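PDB 6WIL: hemolysin activator protein CdiB from Acinetobacter baumannii ACICU, which probably exports its CdiA toxin partner across the outer membrane as the transporter of a two-partner secretion system for contact-dependent growth inhibition. Local coordinates for residues Gln75-His86 and Tyr106-Phe116. Numbering follows the deposited sequence.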
ATOM      1  N   GLN A  75       7.297  28.298  12.934  1.00 77.55           N
ATOM      2  CA  GLN A  75       7.114  27.220  11.972  1.00 72.06           C
ATOM      3  C   GLN A  75       7.772  27.515  10.629  1.00 63.36           C
ATOM      4  O   GLN A  75       8.072  26.579   9.880  1.00 56.28           O
ATOM      5  CB  GLN A  75       5.619  26.961  11.772  1.00 65.81           C
ATOM      6  CG  GLN A  75       5.282  25.803  10.846  1.00 81.87           C
ATOM      7  CD  GLN A  75       3.786  25.633  10.647  1.00 81.95           C
ATOM      8  OE1 GLN A  75       2.998  26.490  11.042  1.00 69.70           O
ATOM      9  NE2 GLN A  75       3.390  24.519  10.039  1.00 70.54           N
ATOM     10  N   PHE A  76       8.017  28.786  10.310  1.00 70.24           N
ATOM     11  CA  PHE A  76       8.466  29.181   8.980  1.00 56.93           C
ATOM     12  C   PHE A  76       9.934  29.581   8.924  1.00 48.95           C
ATOM     13  O   PHE A  76      10.378  30.099   7.895  1.00 44.50           O
ATOM     14  CB  PHE A  76       7.597  30.321   8.451  1.00 48.27           C
ATOM     15  CG  PHE A  76       6.220  29.886   8.046  1.00 54.14           C
ATOM     16  CD1 PHE A  76       6.040  29.047   6.959  1.00 57.56           C
ATOM     17  CD2 PHE A  76       5.108  30.307   8.755  1.00 55.24           C
ATOM     18  CE1 PHE A  76       4.775  28.643   6.578  1.00 61.65           C
ATOM     19  CE2 PHE A  76       3.839  29.904   8.382  1.00 62.70           C
ATOM     20  CZ  PHE A  76       3.672  29.073   7.289  1.00 47.75           C
ATOM     21  N   ASN A  77      10.704  29.334   9.988  1.00 63.36           N
ATOM     22  CA  ASN A  77      12.115  29.707   9.978  1.00 66.44           C
ATOM     23  C   ASN A  77      12.918  28.930   8.941  1.00 57.73           C
ATOM     24  O   ASN A  77      14.036  29.340   8.613  1.00 65.47           O
ATOM     25  CB  ASN A  77      12.734  29.518  11.367  1.00 70.35           C
ATOM     26  CG  ASN A  77      12.634  28.088  11.869  1.00 83.44           C
ATOM     27  OD1 ASN A  77      13.212  27.169  11.286  1.00 93.10           O
ATOM     28  ND2 ASN A  77      11.918  27.897  12.972  1.00 87.57           N
ATOM     29  N   PHE A  78      12.379  27.826   8.415  1.00 60.10           N
ATOM     30  CA  PHE A  78      13.085  27.080   7.378  1.00 57.18           C
ATOM     31  C   PHE A  78      13.242  27.888   6.097  1.00 46.82           C
ATOM     32  O   PHE A  78      14.108  27.568   5.276  1.00 45.88           O
ATOM     33  CB  PHE A  78      12.356  25.765   7.081  1.00 40.63           C
ATOM     34  CG  PHE A  78      11.053  25.942   6.358  1.00 30.96           C
ATOM     35  CD1 PHE A  78       9.887  26.200   7.060  1.00 40.05           C
ATOM     36  CD2 PHE A  78      10.987  25.836   4.977  1.00 35.90           C
ATOM     37  CE1 PHE A  78       8.681  26.359   6.399  1.00 31.17           C
ATOM     38  CE2 PHE A  78       9.785  26.002   4.307  1.00 43.47           C
ATOM     39  CZ  PHE A  78       8.630  26.262   5.020  1.00 36.85           C
ATOM     40  N   VAL A  79      12.416  28.916   5.902  1.00 48.17           N
ATOM     41  CA  VAL A  79      12.561  29.782   4.737  1.00 50.81           C
ATOM     42  C   VAL A  79      13.849  30.590   4.835  1.00 43.05           C
ATOM     43  O   VAL A  79      14.621  30.675   3.873  1.00 35.25           O
ATOM     44  CB  VAL A  79      11.328  30.692   4.594  1.00 59.88           C
ATOM     45  CG1 VAL A  79      11.617  31.839   3.638  1.00 36.19           C
ATOM     46  CG2 VAL A  79      10.123  29.882   4.124  1.00 40.25           C
ATOM     47  N   ILE A  80      14.100  31.194   5.998  1.00 40.52           N
ATOM     48  CA  ILE A  80      15.345  31.930   6.197  1.00 43.08           C
ATOM     49  C   ILE A  80      16.524  30.965   6.267  1.00 55.03           C
ATOM     50  O   ILE A  80      17.617  31.265   5.770  1.00 45.74           O
ATOM     51  CB  ILE A  80      15.252  32.812   7.455  1.00 43.22           C
ATOM     52  CG1 ILE A  80      14.144  33.854   7.292  1.00 51.35           C
ATOM     53  CG2 ILE A  80      16.581  33.502   7.730  1.00 51.38           C
ATOM     54  CD1 ILE A  80      14.369  34.797   6.133  1.00 42.44           C
ATOM     55  N   LYS A  81      16.319  29.795   6.882  1.00 53.36           N
ATOM     56  CA  LYS A  81      17.352  28.765   6.906  1.00 46.88           C
ATOM     57  C   LYS A  81      17.841  28.440   5.500  1.00 53.17           C
ATOM     58  O   LYS A  81      19.049  28.381   5.247  1.00 37.00           O
ATOM     59  CB  LYS A  81      16.819  27.499   7.579  1.00 54.69           C
ATOM     60  CG  LYS A  81      17.191  27.323   9.038  1.00 57.86           C
ATOM     61  CD  LYS A  81      17.103  25.848   9.412  1.00 79.15           C
ATOM     62  CE  LYS A  81      16.261  25.620  10.653  1.00 86.66           C
ATOM     63  NZ  LYS A  81      15.545  24.315  10.583  1.00 90.17           N
ATOM     64  N   ALA A  82      16.906  28.226   4.570  1.00 42.05           N
ATOM     65  CA  ALA A  82      17.294  27.869   3.210  1.00 40.97           C
ATOM     66  C   ALA A  82      18.036  29.011   2.528  1.00 51.33           C
ATOM     67  O   ALA A  82      18.985  28.772   1.773  1.00 52.99           O
ATOM     68  CB  ALA A  82      16.064  27.462   2.400  1.00 27.95           C
ATOM     69  N   ILE A  83      17.625  30.256   2.785  1.00 41.48           N
ATOM     70  CA  ILE A  83      18.312  31.406   2.198  1.00 48.33           C
ATOM     71  C   ILE A  83      19.762  31.448   2.661  1.00 39.02           C
ATOM     72  O   ILE A  83      20.693  31.497   1.849  1.00 50.13           O
ATOM     73  CB  ILE A  83      17.579  32.713   2.549  1.00 36.45           C
ATOM     74  CG1 ILE A  83      16.186  32.745   1.917  1.00 37.47           C
ATOM     75  CG2 ILE A  83      18.403  33.915   2.099  1.00 37.40           C
ATOM     76  CD1 ILE A  83      16.203  32.719   0.411  1.00 46.43           C
ATOM     77  N   LYS A  84      19.972  31.426   3.980  1.00 35.46           N
ATOM     78  CA  LYS A  84      21.315  31.481   4.543  1.00 41.73           C
ATOM     79  C   LYS A  84      22.144  30.246   4.209  1.00 44.48           C
ATOM     80  O   LYS A  84      23.376  30.311   4.266  1.00 51.81           O
ATOM     81  CB  LYS A  84      21.231  31.662   6.058  1.00 37.59           C
ATOM     82  CG  LYS A  84      20.689  33.017   6.480  1.00 46.04           C
ATOM     83  CD  LYS A  84      20.673  33.176   7.990  1.00 55.37           C
ATOM     84  CE  LYS A  84      20.271  34.589   8.384  1.00 56.01           C
ATOM     85  NZ  LYS A  84      20.184  34.744   9.860  1.00 74.93           N
ATOM     86  N   LYS A  85      21.502  29.131   3.862  1.00 41.62           N
ATOM     87  CA  LYS A  85      22.223  27.910   3.526  1.00 54.62           C
ATOM     88  C   LYS A  85      22.709  27.902   2.082  1.00 44.87           C
ATOM     89  O   LYS A  85      23.610  27.124   1.750  1.00 49.39           O
ATOM     90  CB  LYS A  85      21.324  26.694   3.793  1.00 50.31           C
ATOM     91  CG  LYS A  85      21.961  25.322   3.580  1.00 61.24           C
ATOM     92  CD  LYS A  85      23.023  25.005   4.624  1.00 76.90           C
ATOM     93  CE  LYS A  85      23.378  23.525   4.596  1.00 79.96           C
ATOM     94  NZ  LYS A  85      22.169  22.681   4.826  1.00 68.84           N
ATOM     95  N   HIS A  86      22.149  28.755   1.232  1.00 27.60           N
ATOM     96  CA  HIS A  86      22.484  28.734  -0.185  1.00 50.01           C
ATOM     97  C   HIS A  86      23.981  28.972  -0.371  1.00 53.89           C
ATOM     98  O   HIS A  86      24.538  29.896   0.238  1.00 38.24           O
ATOM     99  CB  HIS A  86      21.678  29.792  -0.938  1.00 42.71           C
ATOM    100  CG  HIS A  86      21.796  29.698  -2.427  1.00 46.50           C
ATOM    101  ND1 HIS A  86      22.881  30.189  -3.120  1.00 52.75           N
ATOM    102  CD2 HIS A  86      20.963  29.171  -3.357  1.00 50.98           C
ATOM    103  CE1 HIS A  86      22.714  29.967  -4.412  1.00 50.76           C
ATOM    104  NE2 HIS A  86      21.557  29.353  -4.582  1.00 52.32           N
ATOM    105  N   TYR A 106      13.197  32.328  -4.674  1.00 50.71           N
ATOM    106  CA  TYR A 106      13.773  31.131  -4.070  1.00 45.24           C
ATOM    107  C   TYR A 106      13.092  30.802  -2.748  1.00 47.66           C
ATOM    108  O   TYR A 106      12.783  29.636  -2.475  1.00 44.17           O
ATOM    109  CB  TYR A 106      15.278  31.326  -3.874  1.00 41.98           C
ATOM    110  CG  TYR A 106      15.999  30.158  -3.238  1.00 43.68           C
ATOM    111  CD1 TYR A 106      16.052  28.923  -3.866  1.00 54.16           C
ATOM    112  CD2 TYR A 106      16.651  30.301  -2.021  1.00 48.46           C
ATOM    113  CE1 TYR A 106      16.722  27.856  -3.296  1.00 53.32           C
ATOM    114  CE2 TYR A 106      17.323  29.239  -1.441  1.00 48.53           C
ATOM    115  CZ  TYR A 106      17.355  28.019  -2.084  1.00 52.01           C
ATOM    116  OH  TYR A 106      18.021  26.960  -1.513  1.00 73.63           O
ATOM    117  N   ALA A 107      12.846  31.817  -1.916  1.00 36.03           N
ATOM    118  CA  ALA A 107      12.161  31.590  -0.652  1.00 39.41           C
ATOM    119  C   ALA A 107      10.703  31.201  -0.849  1.00 41.32           C
ATOM    120  O   ALA A 107      10.114  30.579   0.041  1.00 40.65           O
ATOM    121  CB  ALA A 107      12.260  32.835   0.229  1.00 30.18           C
ATOM    122  N   GLN A 108      10.108  31.551  -1.991  1.00 36.48           N
ATOM    123  CA  GLN A 108       8.732  31.161  -2.271  1.00 44.06           C
ATOM    124  C   GLN A 108       8.660  29.732  -2.792  1.00 52.00           C
ATOM    125  O   GLN A 108       7.727  28.994  -2.459  1.00 48.29           O
ATOM    126  CB  GLN A 108       8.106  32.132  -3.273  1.00 37.67           C
ATOM    127  CG  GLN A 108       6.718  31.740  -3.763  1.00 44.03           C
ATOM    128  CD  GLN A 108       5.640  31.918  -2.710  1.00 53.98           C
ATOM    129  OE1 GLN A 108       5.851  32.571  -1.688  1.00 44.73           O
ATOM    130  NE2 GLN A 108       4.471  31.337  -2.959  1.00 58.90           N
ATOM    131  N   ASN A 109       9.633  29.329  -3.614  1.00 53.17           N
ATOM    132  CA  ASN A 109       9.713  27.933  -4.029  1.00 41.66           C
ATOM    133  C   ASN A 109       9.911  27.022  -2.826  1.00 39.70           C
ATOM    134  O   ASN A 109       9.342  25.927  -2.765  1.00 54.74           O
ATOM    135  CB  ASN A 109      10.847  27.753  -5.041  1.00 50.63           C
ATOM    136  CG  ASN A 109      11.052  26.303  -5.437  1.00 64.31           C
ATOM    137  OD1 ASN A 109      10.313  25.764  -6.259  1.00 70.81           O
ATOM    138  ND2 ASN A 109      12.070  25.669  -4.863  1.00 46.85           N
ATOM    139  N   GLU A 110      10.705  27.468  -1.851  1.00 41.45           N
ATOM    140  CA  GLU A 110      10.874  26.698  -0.624  1.00 41.96           C
ATOM    141  C   GLU A 110       9.568  26.622   0.155  1.00 55.27           C
ATOM    142  O   GLU A 110       9.281  25.613   0.810  1.00 40.62           O
ATOM    143  CB  GLU A 110      11.977  27.316   0.232  1.00 34.01           C
ATOM    144  CG  GLU A 110      12.543  26.364   1.257  1.00 61.47           C
ATOM    145  CD  GLU A 110      13.004  25.065   0.628  1.00 63.50           C
ATOM    146  OE1 GLU A 110      13.841  25.118  -0.300  1.00 65.66           O
ATOM    147  OE2 GLU A 110      12.511  23.995   1.048  1.00 78.32           O
ATOM    148  N   LEU A 111       8.766  27.687   0.097  1.00 44.21           N
ATOM    149  CA  LEU A 111       7.450  27.670   0.726  1.00 43.91           C
ATOM    150  C   LEU A 111       6.557  26.619   0.080  1.00 44.96           C
ATOM    151  O   LEU A 111       5.887  25.843   0.771  1.00 41.23           O
ATOM    152  CB  LEU A 111       6.818  29.061   0.631  1.00 42.25           C
ATOM    153  CG  LEU A 111       5.760  29.445   1.662  1.00 53.87           C
ATOM    154  CD1 LEU A 111       6.346  29.370   3.063  1.00 40.00           C
ATOM    155  CD2 LEU A 111       5.231  30.845   1.378  1.00 55.82           C
ATOM    156  N   LEU A 112       6.541  26.578  -1.256  1.00 42.38           N
ATOM    157  CA  LEU A 112       5.774  25.560  -1.964  1.00 46.54           C
ATOM    158  C   LEU A 112       6.358  24.168  -1.758  1.00 61.04           C
ATOM    159  O   LEU A 112       5.617  23.179  -1.787  1.00 68.03           O
ATOM    160  CB  LEU A 112       5.717  25.894  -3.456  1.00 47.30           C
ATOM    161  CG  LEU A 112       5.118  27.255  -3.809  1.00 53.15           C
ATOM    162  CD1 LEU A 112       5.135  27.481  -5.315  1.00 49.08           C
ATOM    163  CD2 LEU A 112       3.703  27.368  -3.262  1.00 50.26           C
ATOM    164  N   LYS A 113       7.677  24.071  -1.560  1.00 55.48           N
ATOM    165  CA  LYS A 113       8.299  22.778  -1.296  1.00 55.18           C
ATOM    166  C   LYS A 113       7.692  22.113  -0.068  1.00 46.62           C
ATOM    167  O   LYS A 113       7.448  20.901  -0.064  1.00 50.67           O
ATOM    168  CB  LYS A 113       9.807  22.944  -1.112  1.00 61.69           C
ATOM    169  CG  LYS A 113      10.650  22.437  -2.263  1.00 60.67           C
ATOM    170  CD  LYS A 113      12.123  22.443  -1.880  1.00 67.04           C
ATOM    171  CE  LYS A 113      13.009  22.075  -3.056  1.00 74.67           C
ATOM    172  NZ  LYS A 113      14.384  22.618  -2.884  1.00 62.07           N
ATOM    173  N   LYS A 114       7.441  22.888   0.983  1.00 40.57           N
ATOM    174  CA  LYS A 114       6.855  22.357   2.204  1.00 47.56           C
ATOM    175  C   LYS A 114       5.332  22.305   2.159  1.00 51.89           C
ATOM    176  O   LYS A 114       4.717  21.832   3.120  1.00 44.99           O
ATOM    177  CB  LYS A 114       7.320  23.176   3.412  1.00 43.98           C
ATOM    178  CG  LYS A 114       8.536  22.594   4.129  1.00 41.67           C
ATOM    179  CD  LYS A 114       9.733  22.454   3.199  1.00 57.17           C
ATOM    180  CE  LYS A 114      10.864  21.686   3.866  1.00 61.34           C
ATOM    181  NZ  LYS A 114      11.254  22.300   5.163  1.00 61.27           N
ATOM    182  N   GLY A 115       4.712  22.778   1.080  1.00 37.98           N
ATOM    183  CA  GLY A 115       3.293  22.589   0.858  1.00 39.69           C
ATOM    184  C   GLY A 115       2.386  23.779   1.115  1.00 49.60           C
ATOM    185  O   GLY A 115       1.162  23.625   1.022  1.00 34.48           O
ATOM    186  N   PHE A 116       2.928  24.958   1.422  1.00 47.59           N
ATOM    187  CA  PHE A 116       2.092  26.116   1.749  1.00 39.78           C
ATOM    188  C   PHE A 116       1.744  26.849   0.455  1.00 48.09           C
ATOM    189  O   PHE A 116       2.311  27.887   0.106  1.00 48.88           O
ATOM    190  CB  PHE A 116       2.795  27.011   2.761  1.00 42.31           C
ATOM    191  CG  PHE A 116       3.198  26.291   4.021  1.00 47.35           C
ATOM    192  CD1 PHE A 116       2.317  26.180   5.088  1.00 47.23           C
ATOM    193  CD2 PHE A 116       4.456  25.718   4.136  1.00 46.95           C
ATOM    194  CE1 PHE A 116       2.687  25.517   6.247  1.00 46.41           C
ATOM    195  CE2 PHE A 116       4.831  25.052   5.291  1.00 33.60           C
ATOM    196  CZ  PHE A 116       3.946  24.952   6.348  1.00 44.45           C
TER
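Q75 and F76 both meet F116 where the two helices of a ShlB-type POTRA domain pack together; the axes of their short segments approach to 9.3 Å, with chain directions 131° apart. The extended Q75 brings NE2 to the rim of the F116 ring. F76 points its own edge at the face of that ring, CE1 lying over the centre 3.5 Å above the plane in a T-shaped pair. A flat, wholly apolar side chain suits this place, because F76 also touches I137 and I139 of the sheet beneath. F116 follows G115, whose positive phi belongs to a Schellman motif and would jam a CB against the preceding carbonyl O.

With chi1 at 71°, F78 sets its ring beside the end of the partner helix, where K114 lies across one face. The lysine's methylenes suit that face: CG is 4.0 Å from the ring centroid in a CH-pi contact, while the charged NZ makes an off-centre cation-pi contact. The E110 carbonyl oxygen sits at the ring edge.

At V79 the backbones come nearest, its CA 5.7 Å from the CA of small A107; CG1 meets A107 CB at 3.6 Å, and CG2 reaches L111 CD1. A82, equally small, rests against E110 CG. I83, long enough to span the gap, sends CD1 to the Y106 ring edge, 3.5 Å from CD2; the same CD1 also touches A107 CB. H86 offers a C-H edge while its nitrogens hydrogen-bond F44 O and Q88 N: CD2 stands over the Y106 face, 4.0 Å from CZ.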